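PDB 5OL0: putative silent information regulator 2 from Leishmania infantum, which probably removes acetyl groups from lysine side chains of proteins at the expense of NAD, as a zinc-containing class I sirtuin thought to regulate gene expression. Local coordinates for residues F201-L204 with H205-P209; G136-P139 with E140-V143; F88-I91 with A92-L95. All coordinates share one frame; numbering follows the deposited sequence.

Contact 1: residues F201-L204 with H205-P209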
loop_
_atom_site.group_PDB
_atom_site.type_symbol
_atom_site.label_atom_id
_atom_site.label_comp_id
_atom_site.label_asym_id
_atom_site.label_seq_id
_atom_site.Cartn_x
_atom_site.Cartn_y
_atom_site.Cartn_z
ATOM N N PHE A 201 -0.410 13.033 -5.706
ATOM C CA PHE A 201 -0.393 13.670 -7.045
ATOM C C PHE A 201 1.010 14.085 -7.526
ATOM O O PHE A 201 1.308 14.009 -8.722
ATOM C CB PHE A 201 -1.417 14.821 -7.084
ATOM C CG PHE A 201 -2.819 14.315 -6.916
ATOM C CD1 PHE A 201 -3.428 13.651 -7.973
ATOM C CD2 PHE A 201 -3.471 14.398 -5.686
ATOM C CE1 PHE A 201 -4.682 13.081 -7.815
ATOM C CE2 PHE A 201 -4.733 13.841 -5.520
ATOM C CZ PHE A 201 -5.342 13.178 -6.602
ATOM N N ASP A 202 1.849 14.443 -6.570
ATOM C CA ASP A 202 3.315 14.679 -6.823
ATOM C C ASP A 202 3.945 13.412 -7.404
ATOM O O ASP A 202 4.581 13.418 -8.457
ATOM C CB ASP A 202 3.967 15.041 -5.485
ATOM C CG ASP A 202 5.409 15.452 -5.626
ATOM O OD1 ASP A 202 5.638 16.586 -6.069
ATOM O OD2 ASP A 202 6.316 14.632 -5.339
ATOM N N ALA A 203 3.654 12.292 -6.752
ATOM C CA ALA A 203 4.156 11.038 -7.224
ATOM C C ALA A 203 3.608 10.653 -8.597
ATOM O O ALA A 203 4.349 10.266 -9.446
ATOM C CB ALA A 203 3.919 9.961 -6.194
ATOM N N LEU A 204 2.318 10.829 -8.821
ATOM C CA LEU A 204 1.716 10.484 -10.128
ATOM C C LEU A 204 2.189 11.315 -11.320
ATOM O O LEU A 204 2.380 10.794 -12.431
ATOM C CB LEU A 204 0.193 10.647 -10.039
ATOM C CG LEU A 204 -0.645 10.237 -11.280
ATOM C CD1 LEU A 204 -0.616 8.739 -11.436
ATOM C CD2 LEU A 204 -2.095 10.768 -11.180
ATOM N N HIS A 205 2.297 12.621 -11.092
ATOM C CA HIS A 205 2.642 13.561 -12.148
ATOM C C HIS A 205 4.132 13.668 -12.313
ATOM O O HIS A 205 4.555 13.899 -13.410
ATOM C CB HIS A 205 2.081 14.979 -11.845
ATOM C CG HIS A 205 0.603 15.017 -11.769
ATOM N ND1 HIS A 205 -0.074 15.820 -10.879
ATOM C CD2 HIS A 205 -0.335 14.267 -12.396
ATOM C CE1 HIS A 205 -1.371 15.610 -11.011
ATOM N NE2 HIS A 205 -1.553 14.659 -11.908
ATOM N N HIS A 206 4.905 13.517 -11.228
ATOM C CA HIS A 206 6.364 13.774 -11.248
ATOM C C HIS A 206 7.221 12.575 -11.093
ATOM O O HIS A 206 8.245 12.541 -11.697
ATOM C CB HIS A 206 6.775 14.798 -10.176
ATOM C CG HIS A 206 5.997 16.077 -10.274
ATOM N ND1 HIS A 206 5.566 16.769 -9.163
ATOM C CD2 HIS A 206 5.462 16.712 -11.340
ATOM C CE1 HIS A 206 4.872 17.826 -9.543
ATOM N NE2 HIS A 206 4.790 17.813 -10.850
ATOM N N ASP A 207 6.876 11.617 -10.236
ATOM C CA ASP A 207 7.758 10.450 -10.107
ATOM C C ASP A 207 7.481 9.436 -11.193
ATOM O O ASP A 207 8.390 8.942 -11.867
ATOM C CB ASP A 207 7.598 9.801 -8.752
ATOM C CG ASP A 207 8.136 10.637 -7.634
ATOM O OD1 ASP A 207 9.290 11.044 -7.741
ATOM O OD2 ASP A 207 7.438 10.847 -6.618
ATOM N N ALA A 208 6.224 9.007 -11.315
ATOM C CA ALA A 208 5.972 7.827 -12.210
ATOM C C ALA A 208 6.411 8.064 -13.645
ATOM O O ALA A 208 6.928 7.155 -14.325
ATOM C CB ALA A 208 4.492 7.431 -12.132
ATOM N N PRO A 209 6.286 9.313 -14.133
ATOM C CA PRO A 209 6.770 9.511 -15.507
ATOM C C PRO A 209 8.288 9.340 -15.719
ATOM O O PRO A 209 8.710 9.079 -16.837
ATOM C CB PRO A 209 6.282 10.927 -15.830
ATOM C CG PRO A 209 4.980 10.991 -15.100
ATOM C CD PRO A 209 5.353 10.377 -13.748
#

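Contact 2: residues G136-P139 with E140-V143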
loop_
_atom_site.group_PDB
_atom_site.type_symbol
_atom_site.label_atom_id
_atom_site.label_comp_id
_atom_site.label_asym_id
_atom_site.label_seq_id
_atom_site.Cartn_x
_atom_site.Cartn_y
_atom_site.Cartn_z
ATOM N N GLY A 136 11.286 2.413 8.387
ATOM C CA GLY A 136 12.236 3.550 8.222
ATOM C C GLY A 136 12.282 4.128 6.830
ATOM O O GLY A 136 13.249 4.787 6.422
ATOM N N VAL A 137 11.233 3.945 6.054
ATOM C CA VAL A 137 11.231 4.592 4.747
ATOM C C VAL A 137 11.030 6.049 5.039
ATOM O O VAL A 137 10.117 6.415 5.803
ATOM C CB VAL A 137 10.102 4.050 3.861
ATOM C CG1 VAL A 137 10.138 4.750 2.502
ATOM C CG2 VAL A 137 10.311 2.549 3.717
ATOM N N SER A 138 11.857 6.903 4.460
ATOM C CA SER A 138 11.889 8.291 4.913
ATOM C C SER A 138 10.641 9.092 4.417
ATOM O O SER A 138 9.996 8.720 3.411
ATOM C CB SER A 138 13.145 8.982 4.437
ATOM O OG SER A 138 12.980 9.355 3.087
ATOM N N PRO A 139 10.337 10.203 5.083
ATOM C CA PRO A 139 9.149 10.996 4.727
ATOM C C PRO A 139 9.126 11.545 3.307
ATOM O O PRO A 139 8.081 11.539 2.672
ATOM C CB PRO A 139 9.167 12.137 5.739
ATOM C CG PRO A 139 9.850 11.547 6.948
ATOM C CD PRO A 139 10.880 10.579 6.420
ATOM N N GLU A 140 10.265 12.005 2.810
ATOM C CA GLU A 140 10.369 12.491 1.452
ATOM C C GLU A 140 10.189 11.367 0.425
ATOM O O GLU A 140 9.723 11.636 -0.671
ATOM C CB GLU A 140 11.695 13.289 1.211
ATOM C CG GLU A 140 12.960 12.509 1.483
ATOM C CD GLU A 140 13.517 12.662 2.920
ATOM O OE1 GLU A 140 12.761 12.728 3.949
ATOM O OE2 GLU A 140 14.768 12.667 3.022
ATOM N N LEU A 141 10.491 10.128 0.796
ATOM C CA LEU A 141 10.363 8.999 -0.155
ATOM C C LEU A 141 9.057 8.170 -0.033
ATOM O O LEU A 141 8.684 7.464 -0.974
ATOM C CB LEU A 141 11.564 8.091 -0.059
ATOM C CG LEU A 141 12.903 8.722 -0.459
ATOM C CD1 LEU A 141 14.010 7.695 -0.337
ATOM C CD2 LEU A 141 12.875 9.303 -1.880
ATOM N N LEU A 142 8.337 8.346 1.068
ATOM C CA LEU A 142 7.119 7.583 1.308
ATOM C C LEU A 142 5.869 8.418 1.017
ATOM O O LEU A 142 5.758 9.506 1.522
ATOM C CB LEU A 142 7.051 7.120 2.742
ATOM C CG LEU A 142 5.757 6.432 3.177
ATOM C CD1 LEU A 142 5.620 5.120 2.380
ATOM C CD2 LEU A 142 5.793 6.188 4.696
ATOM N N VAL A 143 4.937 7.838 0.261
ATOM C CA VAL A 143 3.599 8.367 0.071
ATOM C C VAL A 143 2.581 7.371 0.582
ATOM O O VAL A 143 2.387 6.283 -0.012
ATOM C CB VAL A 143 3.391 8.651 -1.394
ATOM C CG1 VAL A 143 1.970 9.180 -1.653
ATOM C CG2 VAL A 143 4.467 9.653 -1.856
HETATM O O HOH W 1 15.181 10.255 1.840
#

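Contact 3: residues F88-I91 with A92-L95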
loop_
_atom_site.group_PDB
_atom_site.type_symbol
_atom_site.label_atom_id
_atom_site.label_comp_id
_atom_site.label_asym_id
_atom_site.label_seq_id
_atom_site.Cartn_x
_atom_site.Cartn_y
_atom_site.Cartn_z
ATOM N N PHE A 88 -17.947 2.021 10.990
ATOM C CA PHE A 88 -16.495 2.078 10.789
ATOM C C PHE A 88 -15.797 1.979 12.163
ATOM O O PHE A 88 -14.805 1.320 12.276
ATOM C CB PHE A 88 -16.056 3.294 10.028
ATOM C CG PHE A 88 -14.598 3.586 10.195
ATOM C CD1 PHE A 88 -13.665 2.921 9.431
ATOM C CD2 PHE A 88 -14.173 4.508 11.157
ATOM C CE1 PHE A 88 -12.320 3.183 9.603
ATOM C CE2 PHE A 88 -12.829 4.770 11.348
ATOM C CZ PHE A 88 -11.907 4.097 10.571
ATOM N N TYR A 89 -16.325 2.619 13.197
ATOM C CA TYR A 89 -15.657 2.572 14.490
ATOM C C TYR A 89 -15.567 1.163 15.022
ATOM O O TYR A 89 -14.605 0.821 15.702
ATOM C CB TYR A 89 -16.336 3.480 15.508
ATOM C CG TYR A 89 -15.687 4.822 15.520
ATOM C CD1 TYR A 89 -15.802 5.685 14.429
ATOM C CD2 TYR A 89 -14.907 5.214 16.582
ATOM C CE1 TYR A 89 -15.179 6.921 14.424
ATOM C CE2 TYR A 89 -14.290 6.445 16.590
ATOM C CZ TYR A 89 -14.426 7.300 15.519
ATOM O OH TYR A 89 -13.767 8.503 15.555
ATOM N N SER A 90 -16.588 0.353 14.725
ATOM C CA SER A 90 -16.588 -1.042 15.089
ATOM C C SER A 90 -15.524 -1.816 14.343
ATOM O O SER A 90 -14.848 -2.660 14.920
ATOM C CB SER A 90 -17.967 -1.627 14.874
ATOM O OG SER A 90 -17.970 -2.978 15.214
ATOM N N ILE A 91 -15.332 -1.517 13.067
ATOM C CA ILE A 91 -14.227 -2.109 12.322
ATOM C C ILE A 91 -12.867 -1.594 12.804
ATOM O O ILE A 91 -11.927 -2.402 12.934
ATOM C CB ILE A 91 -14.425 -1.903 10.812
ATOM C CG1 ILE A 91 -15.443 -2.927 10.322
ATOM C CG2 ILE A 91 -13.148 -2.009 9.996
ATOM C CD1 ILE A 91 -16.856 -2.407 10.370
ATOM N N ALA A 92 -12.773 -0.306 13.151
ATOM C CA ALA A 92 -11.498 0.251 13.564
ATOM C C ALA A 92 -10.979 -0.425 14.839
ATOM O O ALA A 92 -9.798 -0.656 14.994
ATOM C CB ALA A 92 -11.621 1.738 13.754
ATOM N N ARG A 93 -11.883 -0.716 15.760
ATOM C CA ARG A 93 -11.563 -1.391 16.996
ATOM C C ARG A 93 -10.945 -2.787 16.805
ATOM O O ARG A 93 -10.175 -3.242 17.655
ATOM C CB ARG A 93 -12.859 -1.627 17.801
ATOM C CG ARG A 93 -13.192 -0.597 18.815
ATOM C CD ARG A 93 -14.294 -1.098 19.758
ATOM N NE ARG A 93 -15.614 -1.114 19.124
ATOM C CZ ARG A 93 -16.339 -0.022 18.796
ATOM N NH1 ARG A 93 -15.892 1.225 19.002
ATOM N NH2 ARG A 93 -17.528 -0.167 18.213
ATOM N N GLU A 94 -11.348 -3.482 15.744
ATOM C CA GLU A 94 -10.873 -4.827 15.446
ATOM C C GLU A 94 -9.617 -4.956 14.586
ATOM O O GLU A 94 -8.907 -5.932 14.700
ATOM C CB GLU A 94 -12.035 -5.645 14.857
ATOM C CG GLU A 94 -13.184 -5.731 15.855
ATOM C CD GLU A 94 -14.194 -6.783 15.486
ATOM O OE1 GLU A 94 -14.809 -6.667 14.394
ATOM O OE2 GLU A 94 -14.368 -7.726 16.297
ATOM N N LEU A 95 -9.320 -3.968 13.758
ATOM C CA LEU A 95 -8.190 -4.071 12.844
ATOM C C LEU A 95 -6.853 -3.857 13.493
ATOM O O LEU A 95 -5.875 -4.321 12.951
ATOM C CB LEU A 95 -8.345 -3.105 11.707
ATOM C CG LEU A 95 -9.389 -3.515 10.665
ATOM C CD1 LEU A 95 -9.813 -2.266 9.925
ATOM C CD2 LEU A 95 -8.854 -4.539 9.686
#

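Contact 1: residues F201-L204 with H205-P209
His206 and Asp202, one helical turn apart, are joined side chain to side chain: ND1 of His206 donates to OD1 of Asp202 over 3.1 Å. The oxygen lies in the imidazole plane, yet the ring approaches from above the carboxylate, the two planes standing 82° apart. With CG anti to the backbone N (chi1 -174°), Asp202 sends its carboxylate along the helix towards the histidine. Its other oxygen, OD2, sits 4.1 Å from OD2 of Asp207; both form salt bridges with NH1 of Arg122 on strand 120-125, which probably offsets the repulsion between the acids.

Backbone bonds show the helical pattern changing late in helix 198-207. His205 N to Phe201 O (2.9 Å) and His206 N to Asp202 O (2.8 Å) are regular i to i+4 links, but then the turn widens. Ala203 O takes both Asp207 N at 3.0 Å and, in a pi-type i to i+5 bond, Ala208 N at 2.9 Å. This helix packs against the parallel sheet of the Rossmann-like domain, where Ala203 touches Arg122 and Cys124.

Van der Waals contacts involve the other imidazole. CE1 of His205 comes within 4.0 Å of CB of Phe201, the two side chains running alongside each other; Phe201 also packs on a basic side chain of the bound peptide. CD2 of Leu204 lies 4.0 Å from NE2 of His205, the side chains crossing at a slant.

Contact 2: residues G136-P139 with E140-V143
Ser138 and Glu140 meet over the turn that leads from helix 131-134 into strand 142-144, an edge strand of the parallel sheet. The glutamate side chain folds back on the loop. Its CB sits next to the peptide link with Pro139, and the contacts proper start at CG, which is set between the backbone N and the carbonyl carbon (chi1 58°) and comes within 3.5 Å of OG of Ser138. A bend at chi2 (-93°) then lays the carboxylate beside the serine, CD standing 3.4 Å from OG. OE1 points over the start of the proline, 3.8 Å from CD of Pro139, and makes no direct hydrogen bond with the serine hydroxyl. OE2 instead accepts from a water at 2.7 Å, and this water is also hydrogen-bonded to OG of Ser138, bridging the two side chains.

Backbone bonds span the same turn. Ser138 O receives two weak bonds, from Leu141 N and from Leu142 N, the latter 2.9 Å long but well bent. OG of Ser138 adds a third weak interaction with Leu141 N, and CG of Leu141 rests 3.6 Å from the same hydroxyl. Further in, CG1 of Val137 meets CB of Leu142 at 3.9 Å, their side chains crossing at about a right angle; Val137 continues onto Ile111 and Gln115 of helix 106-116.

Gly136, with positive phi, ends the preceding helix in a Schellman motif. Its O and the N of Ser138 are both held by the side-chain amide of Gln115. The bonds inside the turn are thus weak and the acid reaches the serine through water, whereas Gln115 and backbone bonds from Leu141 and Val143 to strand 120-125 tie the connection to its neighbours.

Contact 3: residues F88-I91 with A92-L95
Ala92 N donates to Phe88 O over 2.7 Å, nearly in line with the carbonyl bond, and the next rung of helix 85-95, Arg93 N to Tyr89 O, measures 3.1 Å. Nearer the end of the helix Ile91 O is shared: Leu95 N reaches it at 3.2 Å in the i to i+4 pattern, and Glu94 N adds a weak i to i+3 bond.

The methyl group of Ala92 lies over one face of the Phe88 ring, offset toward its rim, in a CH-pi contact with CB 4.3 Å from the ring centroid. One turn on, Ile91 and Leu95 run alongside each other. CG2 of Ile91 and CD1 of Leu95 are modelled 3.3 Å apart, shorter than usual for two carbons, so the detail of this pair is somewhat doubtful. Phe149 touches both Phe88 and Ala92, Phe191 meets the Phe88 ring edge-to-face, and Ile91 and Leu95 pack against Ile60 on helix 59-67.

Arg93 bends at chi3 (-74°), folding its guanidinium back along the helix so that Tyr89 O stands 3.5 Å above the centre of the group. NH2 then rests 3.4 Å from CA of Ser90. NH1 is hydrogen-bonded to Ala170 O, Ser90 OG and Glu94 OE1 both to Asn63 ND2, and Tyr89 OH to Val185 O and Asn166 OD1. With these polar ends bonded to other segments and Phe88, Ala92, Ile91 and Leu95 engaged in apolar contacts, the helix is fixed in the small domain by both kinds of interaction.

Overall arrangement
Contacts 1 and 2 belong to the Rossmann-like domain and contact 3 to the smaller, zinc-bearing part of the sirtuin fold. The first two are 15 Å apart between centres and share strand 120-125: contact 1 lays a helix on it, and contact 2 brings the edge strand 142-144 alongside. Contact 3 lies about 32 Å from contact 1, centre to centre, on the opposite side of the chain's centre. It is the buried one, combining apolar and aromatic packing with polar ends hydrogen-bonded to neighbouring segments; contact 2 is at the surface, with a water bridge and weak turn bonds. Contact 1 is intermediate, with buried apolar residues, acids salt-bridged to Arg122, and exposed histidines.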